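PDB 1UP2: CELA1 protein from Mycobacterium tuberculosis, which is a putative family 6 glycoside hydrolase that probably cleaves internal beta-1,4-glucosidic bonds of cellulose as an endoglucanase. Local coordinates for residues Leu73-Ile78 against Gly99-Val104. Sequence-based numbering, arbitrary orientation.
With IFM (5-hydroxymethyl-3,4-dihydroxypiperidine), chain D.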
loop_
_atom_site.group_PDB
_atom_site.type_symbol
_atom_site.label_atom_id
_atom_site.label_comp_id
_atom_site.label_asym_id
_atom_site.label_seq_id
_atom_site.Cartn_x
_atom_site.Cartn_y
_atom_site.Cartn_z
ATOM N N LEU A 73 4.529 5.733 2.749
ATOM C CA LEU A 73 5.152 5.462 1.453
ATOM C C LEU A 73 4.905 4.005 1.125
ATOM O O LEU A 73 4.977 3.135 2.004
ATOM C CB LEU A 73 6.652 5.705 1.527
ATOM C CG LEU A 73 6.989 7.174 1.858
ATOM C CD1 LEU A 73 7.098 7.376 3.352
ATOM C CD2 LEU A 73 8.228 7.604 1.193
ATOM N N THR A 74 4.619 3.739 -0.139
ATOM C CA THR A 74 4.477 2.389 -0.644
ATOM C C THR A 74 5.592 2.082 -1.635
ATOM O O THR A 74 5.790 2.807 -2.650
ATOM C CB THR A 74 3.113 2.240 -1.314
ATOM O OG1 THR A 74 2.080 2.482 -0.342
ATOM C CG2 THR A 74 2.881 0.791 -1.811
ATOM N N LEU A 75 6.313 1.002 -1.340
ATOM C CA LEU A 75 7.385 0.513 -2.183
ATOM C C LEU A 75 6.841 -0.526 -3.135
ATOM O O LEU A 75 6.323 -1.555 -2.717
ATOM C CB LEU A 75 8.526 -0.034 -1.319
ATOM C CG LEU A 75 9.178 0.967 -0.357
ATOM C CD1 LEU A 75 10.397 0.290 0.293
ATOM C CD2 LEU A 75 9.559 2.330 -1.036
ATOM N N TYR A 76 6.939 -0.256 -4.429
ATOM C CA TYR A 76 6.329 -1.098 -5.458
ATOM C C TYR A 76 7.293 -1.268 -6.638
ATOM O O TYR A 76 6.984 -0.901 -7.770
ATOM C CB TYR A 76 4.973 -0.490 -5.898
ATOM C CG TYR A 76 4.072 -1.382 -6.698
ATOM C CD1 TYR A 76 3.825 -2.728 -6.322
ATOM C CD2 TYR A 76 3.381 -0.878 -7.817
ATOM C CE1 TYR A 76 2.995 -3.546 -7.075
ATOM C CE2 TYR A 76 2.579 -1.712 -8.592
ATOM C CZ TYR A 76 2.381 -3.036 -8.215
ATOM O OH TYR A 76 1.534 -3.830 -8.988
ATOM N N GLY A 77 8.482 -1.804 -6.353
ATOM C CA GLY A 77 9.517 -1.948 -7.352
ATOM C C GLY A 77 10.053 -3.370 -7.553
ATOM O O GLY A 77 11.093 -3.535 -8.206
ATOM N N ILE A 78 9.361 -4.379 -7.033
ATOM C CA ILE A 78 9.891 -5.756 -7.036
ATOM C C ILE A 78 10.101 -6.260 -8.456
ATOM O O ILE A 78 9.298 -5.950 -9.348
ATOM C CB ILE A 78 8.955 -6.710 -6.266
ATOM C CG1 ILE A 78 9.676 -7.968 -5.776
ATOM C CG2 ILE A 78 7.734 -7.100 -7.102
ATOM C CD1 ILE A 78 10.667 -7.731 -4.652
ATOM N N GLY A 99 19.920 -2.300 -4.398
ATOM C CA GLY A 99 20.506 -0.962 -4.432
ATOM C C GLY A 99 19.469 0.127 -4.179
ATOM O O GLY A 99 19.722 1.137 -3.491
ATOM N N TRP A 100 18.261 -0.135 -4.682
ATOM C CA TRP A 100 17.107 0.733 -4.495
ATOM C C TRP A 100 16.690 0.796 -3.043
ATOM O O TRP A 100 16.499 1.883 -2.500
ATOM C CB TRP A 100 15.956 0.222 -5.361
ATOM C CG TRP A 100 14.779 1.141 -5.483
ATOM C CD1 TRP A 100 14.750 2.384 -6.048
ATOM C CD2 TRP A 100 13.428 0.855 -5.080
ATOM N NE1 TRP A 100 13.461 2.877 -6.043
ATOM C CE2 TRP A 100 12.637 1.977 -5.423
ATOM C CE3 TRP A 100 12.813 -0.224 -4.459
ATOM C CZ2 TRP A 100 11.275 2.037 -5.173
ATOM C CZ3 TRP A 100 11.467 -0.176 -4.221
ATOM C CH2 TRP A 100 10.706 0.962 -4.572
ATOM N N ILE A 101 16.596 -0.361 -2.389
ATOM C CA ILE A 101 16.266 -0.395 -0.977
ATOM C C ILE A 101 17.317 0.369 -0.148
ATOM O O ILE A 101 16.963 1.128 0.766
ATOM C CB ILE A 101 16.131 -1.847 -0.499
ATOM C CG1 ILE A 101 14.872 -2.491 -1.094
ATOM C CG2 ILE A 101 16.163 -1.897 1.032
ATOM C CD1 ILE A 101 13.495 -1.774 -0.741
ATOM N N ASP A 102 18.604 0.155 -0.449
ATOM C CA ASP A 102 19.654 0.910 0.244
ATOM C C ASP A 102 19.451 2.426 0.146
ATOM O O ASP A 102 19.631 3.148 1.147
ATOM C CB ASP A 102 21.040 0.561 -0.283
ATOM C CG ASP A 102 21.413 -0.866 -0.030
ATOM O OD1 ASP A 102 20.745 -1.538 0.769
ATOM O OD2 ASP A 102 22.380 -1.396 -0.583
ATOM N N ALA A 103 19.121 2.903 -1.048
ATOM C CA ALA A 103 18.911 4.325 -1.262
ATOM C C ALA A 103 17.678 4.815 -0.530
ATOM O O ALA A 103 17.685 5.895 0.028
ATOM C CB ALA A 103 18.775 4.618 -2.741
ATOM N N VAL A 104 16.598 4.035 -0.547
ATOM C CA VAL A 104 15.413 4.414 0.230
ATOM C C VAL A 104 15.762 4.568 1.708
ATOM O O VAL A 104 15.388 5.575 2.330
ATOM C CB VAL A 104 14.248 3.435 0.042
ATOM C CG1 VAL A 104 13.077 3.769 0.982
ATOM C CG2 VAL A 104 13.784 3.476 -1.385
HETATM O O4 IFM D . -1.806 -0.146 -9.479
HETATM C C4 IFM D . -2.306 -1.106 -8.533
HETATM C C3 IFM D . -3.681 -1.460 -9.037
HETATM O O3 IFM D . -4.600 -0.429 -8.670
HETATM C C2 IFM D . -4.121 -2.837 -8.561
HETATM N N IFM D . -3.245 -3.912 -9.044
HETATM C C1 IFM D . -1.848 -3.553 -9.267
HETATM C C5 IFM D . -1.366 -2.333 -8.454
HETATM C C6 IFM D . -1.039 -2.704 -7.018
HETATM O O6 IFM D . -2.179 -2.838 -6.206
#
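L75 and W100 carry most of this buried contact, the leucine methyl CD2 lying 4.0 Å from the ring atom CH2 of the tryptophan. The two side chains meet at a slant rather than flat on one another. L75 is branched enough to serve two further neighbours: its CD1 reaches CD1 of I101 at 3.9 Å, while CD2 also approaches CG1 of V104 at 4.3 Å. The side chains that meet, L75 with W100, I101 and V104, are all apolar, the indole also lies against the backbone of residues 76-77, and no hydrogen bond crosses between the two segments.

The indole of W100 reaches past L75 to the backbone of Y76 and G77. With CG anti to the backbone N (chi1 -169°), it extends toward the turn, where the backbone N of Y76 sits at the ring edge, 4.0 Å from CH2. Next comes G77, which, without a side chain, lets the indole come up to the backbone itself, W100 CZ3 lying 4.0 Å from G77 N and 4.1 Å from G77 CA.

Strand 72-75 and helix 94-108 are the first two elements of a beta-alpha-beta unit completed by strand 113-117 in the parallel sheet of the family 6 fold; the short segments run nearly antiparallel, at 165°, as expected when the chain returns along a helix.

L75 points to the helix, whereas Y76, next in the chain, turns away from it, with CG anti to its own N (chi1 -166°), and its ring reaches the bound ligands; OH lies against the piperidine IFM, 3.3 Å from C5, and a glucose unit also touches the residue. Farther out, W43 meets the Y76 ring edge-to-face, E118 accepts a hydrogen bond from G77 N, and F91 together with P50 and V53 of helix 50-66 packs around W100.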